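Local coordinates for protein mirolysin (Tannerella forsythia, PDB 6R7V) that is the latent zymogen of a zinc-dependent pappalysin-family metallopeptidase, probably becoming able to cleave proteins once its pro-segment is removed from the catalytic zinc, at residues Arg17-Pro20 with Leu21-Gln24; Asp64-Ile67 with Ile68-Ile71; Ala167-Pro170 with Phe171-Gln174. The protein carries 1 engineered substitution. All coordinates share one frame; numbering follows the deposited sequence.

Interaction 1 (Arg17-Pro20 with Leu21-Gln24)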
ATOM      1  N   ARG A  17      14.693  12.339  16.001  1.00 27.91           N
ATOM      2  CA  ARG A  17      15.023  13.743  16.289  1.00 27.68           C
ATOM      3  C   ARG A  17      13.885  14.704  15.878  1.00 32.62           C
ATOM      4  O   ARG A  17      13.531  15.594  16.658  1.00 33.68           O
ATOM      5  CB  ARG A  17      16.335  14.110  15.548  1.00 28.36           C
ATOM      6  CG  ARG A  17      16.698  15.589  15.523  1.00 40.15           C
ATOM      7  CD  ARG A  17      18.005  15.845  14.800  1.00 47.28           C
ATOM      8  NE  ARG A  17      19.154  15.802  15.710  1.00 59.12           N
ATOM      9  CZ  ARG A  17      20.045  14.815  15.759  1.00 73.37           C
ATOM     10  NH1 ARG A  17      21.056  14.868  16.614  1.00 58.70           N
ATOM     11  NH2 ARG A  17      19.935  13.770  14.945  1.00 59.81           N
ATOM     12  N   THR A  18      13.348  14.561  14.644  1.00 28.00           N
ATOM     13  CA  THR A  18      12.362  15.511  14.128  1.00 26.03           C
ATOM     14  C   THR A  18      10.950  15.311  14.700  1.00 29.20           C
ATOM     15  O   THR A  18      10.198  16.280  14.761  1.00 31.09           O
ATOM     16  CB  THR A  18      12.296  15.468  12.593  1.00 29.34           C
ATOM     17  OG1 THR A  18      11.856  14.179  12.176  1.00 32.13           O
ATOM     18  CG2 THR A  18      13.632  15.844  11.911  1.00 32.18           C
ATOM     19  N   GLU A  19      10.564  14.069  15.042  1.00 25.10           N
ATOM     20  CA  GLU A  19       9.210  13.768  15.523  1.00 25.05           C
ATOM     21  C   GLU A  19       9.273  12.781  16.696  1.00 27.02           C
ATOM     22  O   GLU A  19       8.883  11.612  16.529  1.00 24.88           O
ATOM     23  CB  GLU A  19       8.359  13.198  14.376  1.00 26.14           C
ATOM     24  CG  GLU A  19       8.136  14.133  13.196  1.00 30.67           C
ATOM     25  CD  GLU A  19       7.548  13.422  11.997  1.00 51.02           C
ATOM     26  OE1 GLU A  19       8.328  12.856  11.198  1.00 48.85           O
ATOM     27  OE2 GLU A  19       6.305  13.423  11.861  1.00 48.31           O
ATOM     28  N   PRO A  20       9.724  13.232  17.890  1.00 26.09           N
ATOM     29  CA  PRO A  20       9.888  12.296  19.019  1.00 26.54           C
ATOM     30  C   PRO A  20       8.628  11.555  19.460  1.00 31.00           C
ATOM     31  O   PRO A  20       8.755  10.385  19.819  1.00 29.56           O
ATOM     32  CB  PRO A  20      10.432  13.166  20.153  1.00 28.25           C
ATOM     33  CG  PRO A  20      10.240  14.571  19.717  1.00 32.38           C
ATOM     34  CD  PRO A  20      10.253  14.570  18.230  1.00 27.43           C
ATOM     35  N   LEU A  21       7.426  12.178  19.393  1.00 28.65           N
ATOM     36  CA  LEU A  21       6.187  11.475  19.760  1.00 29.10           C
ATOM     37  C   LEU A  21       5.914  10.337  18.755  1.00 28.09           C
ATOM     38  O   LEU A  21       5.538   9.228  19.147  1.00 27.65           O
ATOM     39  CB  LEU A  21       4.979  12.443  19.840  1.00 30.26           C
ATOM     40  CG  LEU A  21       3.558  11.814  20.011  1.00 37.97           C
ATOM     41  CD1 LEU A  21       3.434  10.954  21.291  1.00 40.25           C
ATOM     42  CD2 LEU A  21       2.476  12.888  20.007  1.00 41.49           C
ATOM     43  N   LYS A  22       6.148  10.596  17.463  1.00 24.07           N
ATOM     44  CA  LYS A  22       5.955   9.574  16.427  1.00 22.30           C
ATOM     45  C   LYS A  22       6.954   8.419  16.610  1.00 22.97           C
ATOM     46  O   LYS A  22       6.566   7.247  16.491  1.00 20.94           O
ATOM     47  CB  LYS A  22       6.099  10.210  15.043  1.00 23.98           C
ATOM     48  CG  LYS A  22       5.757   9.267  13.901  1.00 27.69           C
ATOM     49  CD  LYS A  22       5.739  10.031  12.582  1.00 35.50           C
ATOM     50  CE  LYS A  22       5.661   9.136  11.374  1.00 48.93           C
ATOM     51  NZ  LYS A  22       5.516   9.923  10.117  1.00 60.93           N
ATOM     52  N   TYR A  23       8.203   8.736  16.977  1.00 22.70           N
ATOM     53  CA  TYR A  23       9.236   7.731  17.232  1.00 22.61           C
ATOM     54  C   TYR A  23       8.785   6.799  18.360  1.00 25.06           C
ATOM     55  O   TYR A  23       8.920   5.572  18.244  1.00 24.29           O
ATOM     56  CB  TYR A  23      10.572   8.417  17.602  1.00 24.62           C
ATOM     57  CG  TYR A  23      11.682   7.424  17.858  1.00 27.44           C
ATOM     58  CD1 TYR A  23      12.330   6.784  16.800  1.00 29.91           C
ATOM     59  CD2 TYR A  23      12.016   7.041  19.154  1.00 28.69           C
ATOM     60  CE1 TYR A  23      13.339   5.844  17.032  1.00 30.48           C
ATOM     61  CE2 TYR A  23      13.004   6.091  19.395  1.00 29.72           C
ATOM     62  CZ  TYR A  23      13.657   5.488  18.332  1.00 36.73           C
ATOM     63  OH  TYR A  23      14.647   4.564  18.580  1.00 39.27           O
ATOM     64  N   GLN A  24       8.270   7.382  19.466  1.00 23.92           N
ATOM     65  CA  GLN A  24       7.783   6.593  20.602  1.00 25.36           C
ATOM     66  C   GLN A  24       6.632   5.685  20.138  1.00 27.64           C
ATOM     67  O   GLN A  24       6.643   4.499  20.472  1.00 26.63           O
ATOM     68  CB  GLN A  24       7.341   7.508  21.759  1.00 27.34           C
ATOM     69  CG  GLN A  24       6.798   6.775  22.987  1.00 40.21           C
ATOM     70  CD  GLN A  24       7.874   6.013  23.719  1.00 54.74           C
ATOM     71  OE1 GLN A  24       8.828   6.585  24.253  1.00 53.52           O
ATOM     72  NE2 GLN A  24       7.741   4.704  23.751  1.00 40.87           N
TER

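Interaction 2 (Asp64-Ile67 with Ile68-Ile71)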
ATOM      1  N   ASP A  64     -13.893   3.924 -15.436  1.00 23.96           N
ATOM      2  CA  ASP A  64     -14.286   2.854 -14.530  1.00 22.49           C
ATOM      3  C   ASP A  64     -13.427   1.605 -14.828  1.00 23.61           C
ATOM      4  O   ASP A  64     -12.965   0.939 -13.891  1.00 22.06           O
ATOM      5  CB  ASP A  64     -15.773   2.504 -14.718  1.00 24.56           C
ATOM      6  CG  ASP A  64     -16.796   3.447 -14.112  1.00 35.50           C
ATOM      7  OD1 ASP A  64     -18.002   3.157 -14.233  1.00 39.31           O
ATOM      8  OD2 ASP A  64     -16.387   4.473 -13.506  1.00 29.85           O
ATOM      9  N   ALA A  65     -13.186   1.307 -16.145  1.00 21.61           N
ATOM     10  CA  ALA A  65     -12.361   0.162 -16.572  1.00 21.33           C
ATOM     11  C   ALA A  65     -10.950   0.306 -16.015  1.00 21.69           C
ATOM     12  O   ALA A  65     -10.379  -0.694 -15.591  1.00 20.01           O
ATOM     13  CB  ALA A  65     -12.325   0.039 -18.097  1.00 22.42           C
ATOM     14  N   GLN A  66     -10.410   1.532 -15.956  1.00 18.05           N
ATOM     15  CA  GLN A  66      -9.075   1.784 -15.403  1.00 17.68           C
ATOM     16  C   GLN A  66      -9.050   1.409 -13.907  1.00 17.35           C
ATOM     17  O   GLN A  66      -8.132   0.746 -13.413  1.00 17.57           O
ATOM     18  CB  GLN A  66      -8.666   3.242 -15.614  1.00 18.74           C
ATOM     19  CG  GLN A  66      -7.163   3.494 -15.499  1.00 19.95           C
ATOM     20  CD  GLN A  66      -6.344   2.777 -16.554  1.00 21.38           C
ATOM     21  OE1 GLN A  66      -6.776   2.595 -17.703  1.00 21.67           O
ATOM     22  NE2 GLN A  66      -5.133   2.401 -16.194  1.00 18.63           N
ATOM     23  N   ILE A  67     -10.107   1.785 -13.182  1.00 16.31           N
ATOM     24  CA  ILE A  67     -10.218   1.511 -11.754  1.00 14.61           C
ATOM     25  C   ILE A  67     -10.392   0.004 -11.485  1.00 15.69           C
ATOM     26  O   ILE A  67      -9.729  -0.573 -10.602  1.00 16.00           O
ATOM     27  CB  ILE A  67     -11.367   2.312 -11.163  1.00 16.96           C
ATOM     28  CG1 ILE A  67     -11.024   3.811 -11.210  1.00 18.87           C
ATOM     29  CG2 ILE A  67     -11.687   1.818  -9.746  1.00 17.41           C
ATOM     30  CD1 ILE A  67     -12.241   4.685 -10.979  1.00 20.81           C
ATOM     31  N   ILE A  68     -11.266  -0.647 -12.288  1.00 16.00           N
ATOM     32  CA  ILE A  68     -11.470  -2.091 -12.135  1.00 16.43           C
ATOM     33  C   ILE A  68     -10.147  -2.837 -12.406  1.00 17.26           C
ATOM     34  O   ILE A  68      -9.836  -3.809 -11.705  1.00 16.94           O
ATOM     35  CB  ILE A  68     -12.592  -2.496 -13.118  1.00 19.94           C
ATOM     36  CG1 ILE A  68     -13.947  -1.949 -12.599  1.00 21.85           C
ATOM     37  CG2 ILE A  68     -12.641  -4.037 -13.390  1.00 19.75           C
ATOM     38  CD1 ILE A  68     -15.059  -1.977 -13.633  1.00 28.28           C
ATOM     39  N   SER A  69      -9.355  -2.364 -13.380  1.00 16.05           N
ATOM     40  CA  SER A  69      -8.073  -3.013 -13.636  1.00 14.96           C
ATOM     41  C   SER A  69      -7.159  -2.883 -12.415  1.00 15.46           C
ATOM     42  O   SER A  69      -6.412  -3.821 -12.143  1.00 15.84           O
ATOM     43  CB  SER A  69      -7.387  -2.462 -14.878  1.00 18.97           C
ATOM     44  OG  SER A  69      -6.742  -1.218 -14.685  1.00 19.61           O
ATOM     45  N   GLN A  70      -7.244  -1.783 -11.641  1.00 14.24           N
ATOM     46  CA  GLN A  70      -6.418  -1.688 -10.443  1.00 13.09           C
ATOM     47  C   GLN A  70      -6.841  -2.700  -9.381  1.00 14.20           C
ATOM     48  O   GLN A  70      -5.982  -3.292  -8.699  1.00 13.12           O
ATOM     49  CB  GLN A  70      -6.469  -0.269  -9.856  1.00 14.07           C
ATOM     50  CG  GLN A  70      -5.583  -0.113  -8.610  1.00 13.88           C
ATOM     51  CD  GLN A  70      -4.121  -0.326  -8.945  1.00 14.41           C
ATOM     52  OE1 GLN A  70      -3.498   0.540  -9.551  1.00 14.23           O
ATOM     53  NE2 GLN A  70      -3.522  -1.437  -8.550  1.00 13.91           N
ATOM     54  N   ILE A  71      -8.155  -2.910  -9.233  1.00 14.07           N
ATOM     55  CA  ILE A  71      -8.645  -3.881  -8.263  1.00 13.71           C
ATOM     56  C   ILE A  71      -8.185  -5.278  -8.679  1.00 14.87           C
ATOM     57  O   ILE A  71      -7.778  -6.084  -7.819  1.00 15.28           O
ATOM     58  CB  ILE A  71     -10.173  -3.786  -8.133  1.00 16.32           C
ATOM     59  CG1 ILE A  71     -10.573  -2.353  -7.746  1.00 17.94           C
ATOM     60  CG2 ILE A  71     -10.679  -4.788  -7.062  1.00 18.84           C
ATOM     61  CD1 ILE A  71      -9.916  -1.772  -6.433  1.00 25.13           C
TER

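Interaction 3 (Ala167-Pro170 with Phe171-Gln174)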
ATOM      1  N   ALA A 167       0.626   6.423   1.695  1.00 14.94           N
ATOM      2  CA  ALA A 167      -0.304   5.694   2.536  1.00 14.54           C
ATOM      3  C   ALA A 167      -0.210   6.175   3.947  1.00 18.53           C
ATOM      4  O   ALA A 167       0.844   6.671   4.360  1.00 22.46           O
ATOM      5  CB  ALA A 167       0.044   4.207   2.495  1.00 16.46           C
ATOM      6  N   GLN A 168      -1.240   5.898   4.732  1.00 15.41           N
ATOM      7  CA  GLN A 168      -1.188   6.151   6.153  1.00 16.35           C
ATOM      8  C   GLN A 168      -0.949   4.798   6.845  1.00 16.89           C
ATOM      9  O   GLN A 168      -1.633   3.825   6.544  1.00 17.40           O
ATOM     10  CB  GLN A 168      -2.473   6.846   6.662  1.00 16.91           C
ATOM     11  CG  GLN A 168      -2.302   7.271   8.117  1.00 17.93           C
ATOM     12  CD  GLN A 168      -3.458   8.093   8.604  1.00 18.94           C
ATOM     13  OE1 GLN A 168      -3.583   9.254   8.260  1.00 20.83           O
ATOM     14  NE2 GLN A 168      -4.311   7.498   9.411  1.00 18.53           N
ATOM     15  N   PHE A 169       0.008   4.732   7.783  1.00 15.96           N
ATOM     16  CA  PHE A 169       0.331   3.480   8.453  1.00 14.87           C
ATOM     17  C   PHE A 169      -0.656   3.131   9.567  1.00 18.50           C
ATOM     18  O   PHE A 169      -1.208   4.048  10.194  1.00 17.50           O
ATOM     19  CB  PHE A 169       1.734   3.587   9.072  1.00 15.53           C
ATOM     20  CG  PHE A 169       2.865   3.553   8.080  1.00 16.09           C
ATOM     21  CD1 PHE A 169       3.500   4.725   7.688  1.00 18.77           C
ATOM     22  CD2 PHE A 169       3.300   2.353   7.543  1.00 17.13           C
ATOM     23  CE1 PHE A 169       4.509   4.702   6.718  1.00 20.51           C
ATOM     24  CE2 PHE A 169       4.346   2.323   6.611  1.00 18.75           C
ATOM     25  CZ  PHE A 169       4.956   3.496   6.219  1.00 17.93           C
ATOM     26  N   PRO A 170      -0.791   1.827   9.918  1.00 17.16           N
ATOM     27  CA  PRO A 170      -1.735   1.441  10.978  1.00 17.47           C
ATOM     28  C   PRO A 170      -1.457   2.054  12.344  1.00 19.16           C
ATOM     29  O   PRO A 170      -2.419   2.249  13.100  1.00 18.82           O
ATOM     30  CB  PRO A 170      -1.560  -0.077  11.070  1.00 18.86           C
ATOM     31  CG  PRO A 170      -1.097  -0.492   9.704  1.00 22.94           C
ATOM     32  CD  PRO A 170      -0.267   0.643   9.196  1.00 17.75           C
ATOM     33  N   PHE A 171      -0.187   2.392  12.675  1.00 17.02           N
ATOM     34  CA  PHE A 171       0.071   2.976  13.996  1.00 17.84           C
ATOM     35  C   PHE A 171      -0.586   4.356  14.145  1.00 21.02           C
ATOM     36  O   PHE A 171      -0.688   4.870  15.266  1.00 20.23           O
ATOM     37  CB  PHE A 171       1.590   3.064  14.328  1.00 19.26           C
ATOM     38  CG  PHE A 171       2.302   4.276  13.739  1.00 21.22           C
ATOM     39  CD1 PHE A 171       2.795   4.249  12.441  1.00 24.71           C
ATOM     40  CD2 PHE A 171       2.446   5.443  14.473  1.00 25.48           C
ATOM     41  CE1 PHE A 171       3.441   5.365  11.895  1.00 24.82           C
ATOM     42  CE2 PHE A 171       3.047   6.578  13.906  1.00 27.67           C
ATOM     43  CZ  PHE A 171       3.528   6.529  12.617  1.00 24.29           C
ATOM     44  N   GLU A 172      -0.972   4.969  13.028  1.00 17.51           N
ATOM     45  CA  GLU A 172      -1.606   6.288  13.001  1.00 18.46           C
ATOM     46  C   GLU A 172      -3.137   6.182  13.038  1.00 20.12           C
ATOM     47  O   GLU A 172      -3.794   7.229  13.107  1.00 20.06           O
ATOM     48  CB  GLU A 172      -1.210   7.069  11.711  1.00 20.06           C
ATOM     49  CG  GLU A 172       0.243   6.905  11.239  1.00 30.86           C
ATOM     50  CD  GLU A 172       0.697   7.765  10.066  1.00 43.97           C
ATOM     51  OE1 GLU A 172       1.019   7.233   8.970  1.00 26.86           O
ATOM     52  OE2 GLU A 172       0.752   8.998  10.267  1.00 33.51           O
ATOM     53  N   PHE A 173      -3.715   4.953  12.951  1.00 17.72           N
ATOM     54  CA  PHE A 173      -5.172   4.821  12.849  1.00 18.64           C
ATOM     55  C   PHE A 173      -5.908   5.419  14.045  1.00 23.96           C
ATOM     56  O   PHE A 173      -6.869   6.175  13.843  1.00 25.21           O
ATOM     57  CB  PHE A 173      -5.598   3.365  12.643  1.00 20.87           C
ATOM     58  CG  PHE A 173      -7.071   3.261  12.331  1.00 23.93           C
ATOM     59  CD1 PHE A 173      -7.530   3.409  11.032  1.00 24.54           C
ATOM     60  CD2 PHE A 173      -8.011   3.138  13.355  1.00 28.88           C
ATOM     61  CE1 PHE A 173      -8.889   3.327  10.740  1.00 26.12           C
ATOM     62  CE2 PHE A 173      -9.378   3.057  13.061  1.00 32.37           C
ATOM     63  CZ  PHE A 173      -9.807   3.173  11.756  1.00 29.98           C
ATOM     64  N   GLN A 174      -5.485   5.084  15.263  1.00 22.57           N
ATOM     65  CA  GLN A 174      -6.182   5.557  16.457  1.00 23.08           C
ATOM     66  C   GLN A 174      -6.257   7.078  16.479  1.00 25.74           C
ATOM     67  O   GLN A 174      -7.352   7.608  16.701  1.00 25.17           O
ATOM     68  CB  GLN A 174      -5.496   5.004  17.711  1.00 24.51           C
ATOM     69  CG  GLN A 174      -6.054   5.549  19.045  1.00 31.40           C
ATOM     70  CD  GLN A 174      -5.380   4.926  20.242  1.00 56.30           C
ATOM     71  OE1 GLN A 174      -4.147   4.931  20.381  1.00 55.20           O
ATOM     72  NE2 GLN A 174      -6.179   4.393  21.151  1.00 53.50           N
TER
HETATM   73  O   HOH W   1      -3.521   2.973  15.679  1.00 21.76           O

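Interaction 1 (Arg17-Pro20 with Leu21-Gln24)
The side chains of E19 and K22 run alongside each other and point the same way. Their CB atoms are 3.8 Å apart. Further out, E19 OE2 comes to 3.5 Å from K22 CD, so the carboxylate lies beside the lysine's methylene chain as well as near its amine. The salt bridge between E19 OE2 and K22 NZ is long, at 4.0 Å. K22 starts with CG opposite the backbone N (chi1 -173°) and stays extended to its tip. Its aliphatic part also packs on L10, I15 and F171.

The segment joins two helices. Helix 12-18 ends just before E19, and E19 is the N-cap residue of helix 20-32. P20 opens the first turn, where its lack of an N-H costs no helical bond. The two helix ends would probably act on the E19 charge in opposite senses.

Two backbone bonds start the new helix. Y23 N donates to E19 O over 3.0 Å. Q24 N donates to P20 O over 3.1 Å. The Y23 side chain touches M12, I15 and R16 of the preceding helix, while Q24 NE2 bonds to D28 OD1.

Interaction 2 (Asp64-Ile67 with Ile68-Ile71)
The side chain of I68 overlaps the D64 carbonyl, with I68 CG1 3.3 Å and I68 CD1 3.6 Å from D64 O. I68 CG1 lies beside its own backbone N (chi1 -71°), which directs the longer branch back along the helix toward D64. The residues form the first turns of helix 64-77. This helix packs on the main sheet and probably corresponds to the backing helix of metzincins. I67 meets V51 and V53 of strand 45-55, and I71 meets V49 of the same strand. D64 forms a salt bridge with R120 of strand 118-122.

Regular i to i+4 bonds hold the backbone. The one from I68 N to D64 O is 2.8 Å long, and the one from I71 N to I67 O is 3.1 Å.

Q66, S69 and Q70 bond to the chain between F189 and G202. Q66 bonds to F189, D192 and S194, and Q70 bonds to G190 and G202. S69 OG receives the R191 N-H and donates a hydrogen bond to Q66 O. For this, OG stands between the backbone N and carbonyl carbon of S69 (chi1 78°). Q66 O therefore has two donors on the same face of its plane: S69 OG at 2.7 Å and Q70 N at 3.2 Å.

Interaction 3 (Ala167-Pro170 with Phe171-Gln174)
E172 places CG beside its own backbone N (chi1 -38°) and then runs extended, which carries the carboxylate back to the N-H of F169. F169 N donates to E172 OE1 over 2.9 Å, with an N-H...O angle of 160°. The oxygen is met on its anti side, somewhat out of the carboxylate plane. Q168 is extended too, and its CG lies 3.4 Å from E172 OE1. Its amide plane is turned 43° from the carboxylate plane. The amide is fixed elsewhere: OE1 bonds to T179 OG1 and NE2 to K176 O.

In return, E172 N donates to F169 O over 3.0 Å. The bond from F169 N to E172 OE1 resembles the side-chain half of a capping box. It encloses the start of a short 3-10 turn in the loop between strands 165-167 and 182-185. The next bond of the turn is from F173 N to P170 O, also 3.0 Å. A water also donates to P170 O and accepts from Q174 N.

F169 CB touches F171 CD1 at 3.6 Å, and E172 OE1 lies at the edge of the F169 ring. That ring meets zinc ligand H211 at a steep angle. E172 CG lies over one face of the F171 ring, toward its rim. F171 also touches R25 and I26 of helix 20-32, and its backbone N binds a glycerol, probably from the crystallisation liquor.

Interactions 1 and 3 touch, although they are far apart in sequence. K22 CE packs on F171 CZ at 3.6 Å, and the two centres are 15 Å apart. This joins the start of helix 20-32, probably part of the pro-segment, to the loop after strand 165-167. Interaction 3 is the closer to the zinc site, where C6 is bound along with H207, H211 and H217, consistent with cysteine-switch latency. The F169 side chain is about 7 Å from the zinc ion and that of K22 about 12 Å. Interaction 2 is across the chain's centre from both. Its centre is 25 Å from that of interaction 3 and 38 Å from that of interaction 1.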